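Local coordinates for single-stranded DNA-binding protein (Thermus aquaticus, PDB 2FXQ) that binds single-stranded DNA and probably recruits partner proteins to it during DNA replication, recombination and repair, at residues A[30-35]-A[54-59]; A[75-80]-A[101-106]. All blocks are in the same frame, centred on the assembly; numbering follows the deposited sequence.

Contact 1 of 2, residues A[30-35]-A[54-59]; sequences LDLNLA and HRVRLL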
ATOM      1  N   LEU A  30       3.705   8.217  22.753  1.00 19.69           N
ATOM      2  CA  LEU A  30       2.972   9.300  22.096  1.00 20.19           C
ATOM      3  C   LEU A  30       1.796   8.663  21.358  1.00 23.00           C
ATOM      4  O   LEU A  30       1.991   7.937  20.403  1.00 21.31           O
ATOM      5  CB  LEU A  30       3.866  10.058  21.117  1.00 19.78           C
ATOM      6  CG  LEU A  30       3.240  11.389  20.576  1.00 19.09           C
ATOM      7  CD1 LEU A  30       3.092  12.419  21.746  1.00 19.52           C
ATOM      8  CD2 LEU A  30       4.119  11.975  19.489  1.00 21.82           C
ATOM      9  N   ASP A  31       0.591   8.851  21.887  1.00 21.47           N
ATOM     10  CA  ASP A  31      -0.600   8.277  21.280  1.00 23.79           C
ATOM     11  C   ASP A  31      -1.251   9.296  20.376  1.00 25.34           C
ATOM     12  O   ASP A  31      -1.528  10.398  20.829  1.00 27.03           O
ATOM     13  CB  ASP A  31      -1.577   7.857  22.360  1.00 25.14           C
ATOM     14  CG  ASP A  31      -1.215   6.544  23.001  1.00 31.73           C
ATOM     15  OD1 ASP A  31      -0.594   5.671  22.361  1.00 28.65           O
ATOM     16  OD2 ASP A  31      -1.528   6.281  24.169  1.00 31.95           O
ATOM     17  N   LEU A  32      -1.491   8.947  19.103  1.00 20.54           N
ATOM     18  CA  LEU A  32      -2.160   9.852  18.162  1.00 21.87           C
ATOM     19  C   LEU A  32      -3.543   9.342  17.897  1.00 25.46           C
ATOM     20  O   LEU A  32      -3.717   8.124  17.703  1.00 27.81           O
ATOM     21  CB  LEU A  32      -1.448   9.798  16.811  1.00 20.18           C
ATOM     22  CG  LEU A  32       0.080   9.956  16.741  1.00 29.48           C
ATOM     23  CD1 LEU A  32       0.545  10.071  15.355  1.00 30.47           C
ATOM     24  CD2 LEU A  32       0.587  11.134  17.527  1.00 27.16           C
ATOM     25  N   ASN A  33      -4.528  10.233  17.838  1.00 19.50           N
ATOM     26  CA  ASN A  33      -5.839   9.800  17.447  1.00 18.72           C
ATOM     27  C   ASN A  33      -6.069  10.343  16.028  1.00 20.49           C
ATOM     28  O   ASN A  33      -6.079  11.578  15.820  1.00 18.10           O
ATOM     29  CB  ASN A  33      -6.915  10.256  18.450  1.00 23.32           C
ATOM     30  CG  ASN A  33      -6.801   9.511  19.776  1.00 36.64           C
ATOM     31  OD1 ASN A  33      -7.026   8.302  19.821  1.00 47.42           O
ATOM     32  ND2 ASN A  33      -6.450  10.216  20.844  1.00 48.43           N
ATOM     33  N   LEU A  34      -6.133   9.425  15.064  1.00 18.39           N
ATOM     34  CA  LEU A  34      -6.269   9.830  13.627  1.00 20.07           C
ATOM     35  C   LEU A  34      -7.655   9.558  13.079  1.00 19.60           C
ATOM     36  O   LEU A  34      -8.356   8.633  13.538  1.00 20.73           O
ATOM     37  CB  LEU A  34      -5.264   9.126  12.698  1.00 22.37           C
ATOM     38  CG  LEU A  34      -3.792   9.465  12.954  1.00 32.87           C
ATOM     39  CD1 LEU A  34      -3.000   8.667  11.942  1.00 27.12           C
ATOM     40  CD2 LEU A  34      -3.455  10.981  12.818  1.00 28.34           C
ATOM     41  N   ALA A  35      -8.063  10.393  12.128  1.00 19.52           N
ATOM     42  CA  ALA A  35      -9.362  10.260  11.466  1.00 19.52           C
ATOM     43  C   ALA A  35      -9.235  10.423   9.975  1.00 20.07           C
ATOM     44  O   ALA A  35      -8.367  11.158   9.479  1.00 22.82           O
ATOM     45  CB  ALA A  35     -10.360  11.259  12.004  1.00 23.94           C
ATOM     46  N   HIS A  54      -8.830   5.953  14.360  1.00 19.75           N
ATOM     47  CA  HIS A  54      -7.956   4.914  14.869  1.00 22.78           C
ATOM     48  C   HIS A  54      -6.869   5.484  15.709  1.00 21.15           C
ATOM     49  O   HIS A  54      -6.325   6.553  15.378  1.00 21.39           O
ATOM     50  CB  HIS A  54      -7.291   4.163  13.717  1.00 21.20           C
ATOM     51  CG  HIS A  54      -8.271   3.472  12.827  1.00 28.95           C
ATOM     52  ND1 HIS A  54      -9.196   2.576  13.319  1.00 29.70           N
ATOM     53  CD2 HIS A  54      -8.453   3.519  11.489  1.00 26.67           C
ATOM     54  CE1 HIS A  54      -9.912   2.099  12.320  1.00 26.17           C
ATOM     55  NE2 HIS A  54      -9.516   2.692  11.205  1.00 28.06           N
ATOM     56  N   ARG A  55      -6.485   4.707  16.706  1.00 22.39           N
ATOM     57  CA  ARG A  55      -5.386   5.070  17.573  1.00 25.90           C
ATOM     58  C   ARG A  55      -4.072   4.587  16.998  1.00 24.25           C
ATOM     59  O   ARG A  55      -3.974   3.470  16.486  1.00 24.30           O
ATOM     60  CB  ARG A  55      -5.575   4.472  18.954  1.00 32.59           C
ATOM     61  CG  ARG A  55      -4.362   4.754  19.876  1.00 45.44           C
ATOM     62  CD  ARG A  55      -4.447   6.068  20.649  1.00 52.41           C
ATOM     63  NE  ARG A  55      -4.760   5.806  22.054  1.00 63.65           N
ATOM     64  CZ  ARG A  55      -5.729   6.394  22.741  1.00 68.23           C
ATOM     65  NH1 ARG A  55      -6.514   7.298  22.177  1.00 66.85           N
ATOM     66  NH2 ARG A  55      -5.917   6.074  24.015  1.00 76.75           N
ATOM     67  N   VAL A  56      -3.074   5.450  17.032  1.00 20.30           N
ATOM     68  CA  VAL A  56      -1.738   5.081  16.591  1.00 17.23           C
ATOM     69  C   VAL A  56      -0.806   5.359  17.770  1.00 18.73           C
ATOM     70  O   VAL A  56      -0.715   6.521  18.241  1.00 23.79           O
ATOM     71  CB  VAL A  56      -1.304   5.900  15.360  1.00 16.37           C
ATOM     72  CG1 VAL A  56       0.185   5.620  14.965  1.00 20.38           C
ATOM     73  CG2 VAL A  56      -2.202   5.519  14.143  1.00 17.06           C
ATOM     74  N   ARG A  57      -0.050   4.345  18.156  1.00 15.92           N
ATOM     75  CA  ARG A  57       0.895   4.532  19.256  1.00 15.94           C
ATOM     76  C   ARG A  57       2.348   4.561  18.766  1.00 18.85           C
ATOM     77  O   ARG A  57       2.788   3.607  18.088  1.00 20.64           O
ATOM     78  CB  ARG A  57       0.748   3.360  20.221  1.00 17.29           C
ATOM     79  CG  ARG A  57       1.761   3.401  21.377  1.00 17.63           C
ATOM     80  CD  ARG A  57       1.307   2.513  22.532  1.00 30.32           C
ATOM     81  NE  ARG A  57       0.265   3.228  23.288  1.00 25.42           N
ATOM     82  CZ  ARG A  57      -0.231   2.800  24.451  1.00 37.51           C
ATOM     83  NH1 ARG A  57       0.165   1.644  24.957  1.00 34.46           N
ATOM     84  NH2 ARG A  57      -1.119   3.514  25.099  1.00 33.21           N
ATOM     85  N   LEU A  58       3.074   5.630  19.145  1.00 17.66           N
ATOM     86  CA  LEU A  58       4.535   5.661  19.036  1.00 14.90           C
ATOM     87  C   LEU A  58       5.132   5.384  20.349  1.00 15.36           C
ATOM     88  O   LEU A  58       4.704   5.952  21.403  1.00 16.55           O
ATOM     89  CB  LEU A  58       5.018   7.064  18.579  1.00 17.83           C
ATOM     90  CG  LEU A  58       4.680   7.518  17.138  1.00 21.41           C
ATOM     91  CD1 LEU A  58       3.200   7.392  16.764  1.00 26.44           C
ATOM     92  CD2 LEU A  58       5.146   8.978  16.946  1.00 22.05           C
ATOM     93  N   LEU A  59       6.131   4.530  20.325  1.00 13.99           N
ATOM     94  CA  LEU A  59       6.863   4.238  21.576  1.00 20.95           C
ATOM     95  C   LEU A  59       8.325   4.497  21.446  1.00 23.10           C
ATOM     96  O   LEU A  59       8.885   4.190  20.401  1.00 29.13           O
ATOM     97  CB  LEU A  59       6.738   2.754  21.878  1.00 23.77           C
ATOM     98  CG  LEU A  59       5.530   2.152  22.568  1.00 29.84           C
ATOM     99  CD1 LEU A  59       5.870   0.665  22.906  1.00 32.13           C
ATOM    100  CD2 LEU A  59       5.214   2.863  23.872  1.00 37.77           C
TER

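Contact 2 of 2, residues A[75-80]-A[101-106]; sequences LIFVEG and AEFIDP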
ATOM      1  N   LEU A  75      -2.252  16.582   9.303  1.00 18.45           N
ATOM      2  CA  LEU A  75      -2.185  15.314   8.555  1.00 19.12           C
ATOM      3  C   LEU A  75      -0.884  14.590   8.890  1.00 18.46           C
ATOM      4  O   LEU A  75       0.204  15.212   8.933  1.00 17.94           O
ATOM      5  CB  LEU A  75      -2.182  15.647   7.061  1.00 20.54           C
ATOM      6  CG  LEU A  75      -2.907  14.856   6.007  1.00 29.61           C
ATOM      7  CD1 LEU A  75      -4.392  14.695   6.377  1.00 25.34           C
ATOM      8  CD2 LEU A  75      -2.731  15.615   4.633  1.00 25.43           C
ATOM      9  N   ILE A  76      -0.991  13.266   9.049  1.00 17.46           N
ATOM     10  CA  ILE A  76       0.139  12.436   9.446  1.00 14.74           C
ATOM     11  C   ILE A  76       0.131  11.191   8.548  1.00 17.99           C
ATOM     12  O   ILE A  76      -0.899  10.543   8.356  1.00 17.58           O
ATOM     13  CB  ILE A  76       0.034  11.987  10.940  1.00 16.24           C
ATOM     14  CG1 ILE A  76      -0.234  13.151  11.924  1.00 17.95           C
ATOM     15  CG2 ILE A  76       1.229  11.178  11.349  1.00 16.32           C
ATOM     16  CD1 ILE A  76       0.947  14.170  12.108  1.00 20.82           C
ATOM     17  N   PHE A  77       1.302  10.848   8.045  1.00 15.83           N
ATOM     18  CA  PHE A  77       1.494   9.580   7.350  1.00 14.73           C
ATOM     19  C   PHE A  77       2.123   8.589   8.335  1.00 15.19           C
ATOM     20  O   PHE A  77       3.044   8.916   9.074  1.00 16.15           O
ATOM     21  CB  PHE A  77       2.456   9.828   6.132  1.00 13.99           C
ATOM     22  CG  PHE A  77       2.914   8.567   5.459  1.00 16.33           C
ATOM     23  CD1 PHE A  77       2.017   7.801   4.812  1.00 18.96           C
ATOM     24  CD2 PHE A  77       4.241   8.172   5.482  1.00 23.53           C
ATOM     25  CE1 PHE A  77       2.414   6.594   4.141  1.00 20.62           C
ATOM     26  CE2 PHE A  77       4.681   6.988   4.809  1.00 21.76           C
ATOM     27  CZ  PHE A  77       3.758   6.220   4.128  1.00 17.55           C
ATOM     28  N   VAL A  78       1.585   7.370   8.399  1.00 15.44           N
ATOM     29  CA  VAL A  78       2.027   6.374   9.374  1.00 14.06           C
ATOM     30  C   VAL A  78       2.318   5.086   8.625  1.00 17.69           C
ATOM     31  O   VAL A  78       1.548   4.715   7.745  1.00 15.64           O
ATOM     32  CB  VAL A  78       0.805   6.050  10.340  1.00 16.71           C
ATOM     33  CG1 VAL A  78       1.208   4.984  11.327  1.00 16.11           C
ATOM     34  CG2 VAL A  78       0.326   7.334  11.017  1.00 24.75           C
ATOM     35  N   GLU A  79       3.416   4.421   8.948  1.00 13.26           N
ATOM     36  CA  GLU A  79       3.535   3.004   8.640  1.00 16.19           C
ATOM     37  C   GLU A  79       3.748   2.225   9.928  1.00 18.57           C
ATOM     38  O   GLU A  79       4.478   2.655  10.831  1.00 19.47           O
ATOM     39  CB  GLU A  79       4.726   2.727   7.680  1.00 17.25           C
ATOM     40  CG  GLU A  79       4.516   3.351   6.292  1.00 18.33           C
ATOM     41  CD  GLU A  79       5.502   2.851   5.228  1.00 23.31           C
ATOM     42  OE1 GLU A  79       5.349   3.238   4.021  1.00 19.84           O
ATOM     43  OE2 GLU A  79       6.338   1.994   5.578  1.00 20.36           O
ATOM     44  N   GLY A  80       3.094   1.079  10.033  1.00 17.56           N
ATOM     45  CA  GLY A  80       3.240   0.337  11.272  1.00 19.92           C
ATOM     46  C   GLY A  80       2.644  -1.037  11.135  1.00 21.95           C
ATOM     47  O   GLY A  80       2.617  -1.604  10.030  1.00 17.78           O
ATOM     48  N   ALA A 101       3.050   2.346  15.429  1.00 17.10           N
ATOM     49  CA  ALA A 101       3.791   2.957  14.344  1.00 19.07           C
ATOM     50  C   ALA A 101       5.242   2.486  14.408  1.00 22.15           C
ATOM     51  O   ALA A 101       5.894   2.473  15.475  1.00 20.54           O
ATOM     52  CB  ALA A 101       3.733   4.482  14.398  1.00 17.64           C
ATOM     53  N   GLU A 102       5.737   2.165  13.217  1.00 20.11           N
ATOM     54  CA  GLU A 102       7.146   1.931  12.946  1.00 22.84           C
ATOM     55  C   GLU A 102       7.768   3.322  12.801  1.00 24.54           C
ATOM     56  O   GLU A 102       8.819   3.623  13.409  1.00 23.43           O
ATOM     57  CB  GLU A 102       7.308   1.060  11.677  1.00 22.35           C
ATOM     58  CG  GLU A 102       7.743  -0.398  11.944  1.00 51.45           C
ATOM     59  CD  GLU A 102       6.640  -1.353  12.491  1.00 61.09           C
ATOM     60  OE1 GLU A 102       6.443  -1.391  13.745  1.00 62.41           O
ATOM     61  OE2 GLU A 102       5.970  -2.097  11.689  1.00 49.37           O
ATOM     62  N   PHE A 103       7.099   4.216  12.078  1.00 21.11           N
ATOM     63  CA  PHE A 103       7.545   5.638  12.045  1.00 23.63           C
ATOM     64  C   PHE A 103       6.368   6.434  11.549  1.00 23.24           C
ATOM     65  O   PHE A 103       5.394   5.865  11.010  1.00 18.95           O
ATOM     66  CB  PHE A 103       8.720   5.886  11.065  1.00 26.00           C
ATOM     67  CG  PHE A 103       8.384   5.563   9.616  1.00 25.48           C
ATOM     68  CD1 PHE A 103       7.878   6.542   8.770  1.00 28.82           C
ATOM     69  CD2 PHE A 103       8.587   4.292   9.119  1.00 28.46           C
ATOM     70  CE1 PHE A 103       7.520   6.241   7.500  1.00 24.27           C
ATOM     71  CE2 PHE A 103       8.311   3.992   7.801  1.00 31.59           C
ATOM     72  CZ  PHE A 103       7.756   4.947   7.001  1.00 24.50           C
ATOM     73  N   ILE A 104       6.449   7.745  11.734  1.00 20.46           N
ATOM     74  CA  ILE A 104       5.473   8.641  11.121  1.00 19.36           C
ATOM     75  C   ILE A 104       6.212   9.751  10.374  1.00 21.45           C
ATOM     76  O   ILE A 104       7.404   9.984  10.624  1.00 22.17           O
ATOM     77  CB  ILE A 104       4.500   9.274  12.188  1.00 20.28           C
ATOM     78  CG1 ILE A 104       5.280  10.231  13.143  1.00 21.16           C
ATOM     79  CG2 ILE A 104       3.729   8.170  12.953  1.00 25.28           C
ATOM     80  CD1 ILE A 104       4.373  11.115  13.900  1.00 18.45           C
ATOM     81  N   ASP A 105       5.493  10.426   9.468  1.00 19.99           N
ATOM     82  CA  ASP A 105       6.012  11.649   8.819  1.00 20.64           C
ATOM     83  C   ASP A 105       4.851  12.604   8.813  1.00 21.58           C
ATOM     84  O   ASP A 105       3.871  12.417   8.079  1.00 17.47           O
ATOM     85  CB  ASP A 105       6.424  11.339   7.371  1.00 25.54           C
ATOM     86  CG  ASP A 105       7.707  10.531   7.274  1.00 35.18           C
ATOM     87  OD1 ASP A 105       7.665   9.408   6.717  1.00 36.02           O
ATOM     88  OD2 ASP A 105       8.812  10.951   7.684  1.00 37.24           O
ATOM     89  N   PRO A 106       4.871  13.607   9.682  1.00 20.11           N
ATOM     90  CA  PRO A 106       3.868  14.648   9.664  1.00 17.33           C
ATOM     91  C   PRO A 106       3.893  15.388   8.333  1.00 17.75           C
ATOM     92  O   PRO A 106       4.975  15.551   7.744  1.00 19.30           O
ATOM     93  CB  PRO A 106       4.359  15.581  10.809  1.00 22.19           C
ATOM     94  CG  PRO A 106       5.196  14.733  11.641  1.00 23.73           C
ATOM     95  CD  PRO A 106       5.884  13.802  10.755  1.00 25.90           C
TER

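Contact 1 of 2, residues A[30-35]-A[54-59]
Arg57 grips the carboxylate of Asp31 side-on across two antiparallel strands of the OB fold, which together form the hairpin of strands 28-41 and 47-59. Arg57 NE reaches Asp31 OD1 at 2.8 Å and its NH2 reaches Asp31 OD2 at 2.9 Å, each oxygen using its syn lone pair. One bond to each oxygen holds the carboxylate against rotation, with the two flat groups 13° from coplanar. The Arg57 chain starts out anti to the backbone N and bends at chi3 (-78°), which turns its NE edge onto the aspartate. A lysine in its place, with one terminal nitrogen, would probably leave one Asp31 oxygen without its mate and the carboxylate freer to turn. Arg55 extends the network on the same face: its NE lies 3.9 Å from Asp31 OD2, a long salt bridge in which the oxygen sits well off the guanidinium plane and no N-H points at it. Arg55 NH1 instead donates to Asn33 OD1 at 2.6 Å, a short but bent bond (147°), with the oxygen at the guanidinium edge and the donor on a carbonyl lone pair; bends at chi2 and chi3 fold the arginine back to reach it.

Between the strands, Leu30, Leu32 and Leu34 make reciprocal backbone hydrogen bonds with Leu58, Val56 and His54. Their side chains form the other, buried face, which packs against Leu14, Ala63 and Trp66. Leu30 and Leu58 run side by side, while Leu32 slants over Leu58 with CD1 atoms 4.0 Å apart. His54, at the end of this row, bonds through its ring to Leu201 O and Thr217 OG1. Nearer the middle, Leu34 CD1 rests on Val56 CG2 at 3.9 Å.

Contact 2 of 2, residues A[75-80]-A[101-106]
Phe103 and Glu79 lie side by side across an antiparallel strand pair of the OB fold, the ring's CZ 3.6 Å from the glutamate CD, with carboxylate and ring planes 43° apart. With chi1 at 61°, the Phe103 ring stands between its own backbone N and carbonyl carbon, and its CE1 also meets Phe77 CE2 at 4.0 Å. Phe77 in turn receives Asp105 OD1 at its ring edge, 3.8 Å from CD2, the carboxylate nearly coplanar with the ring. On the reverse face, Ile76 CG2 and Val78 CG2 both press on Ile104, and Ile76 CD1 touches Pro106.

A classic beta bulge shifts the register by one residue at the Gly80 end: Glu79 O accepts from Glu102 N at 2.7 Å and from Phe103 N at 3.3 Å, just where the chain turns a corner. Gly80 sits close against Ala101 here, and a CB on it would clash with Ala101 CA. Glu102 pairs with Arg81, while Glu79 OE2 bonds Gln7 of the second subunit. Strand 5-14 flanks segment 75-80 through backbone bonds to Val8, Leu10 and Gly12, and helix 61-66 lies against Ile104 and Pro106 through Trp66.

In the fold
From the N terminus, strand 5-14 comes first and strand 28-41 returns beside it. Contact 1 then closes the hairpin in which strand 47-59 folds back on strand 28-41. Helix 61-66 follows, and the chain enters strand 75-84 before contact 2 closes the next loop, through strand 97-101 and the corner at Glu102. The two contacts thus stand in series, neither nested nor crossed. They meet in space, their centres about 9 Å apart: Ala101 probably bonds Arg57 O and packs on Val56 and Leu58, and Leu34 meets Val78. Together they join strands 28-41, 47-59, 75-84 and 103-106 within the first of the two SSB regions.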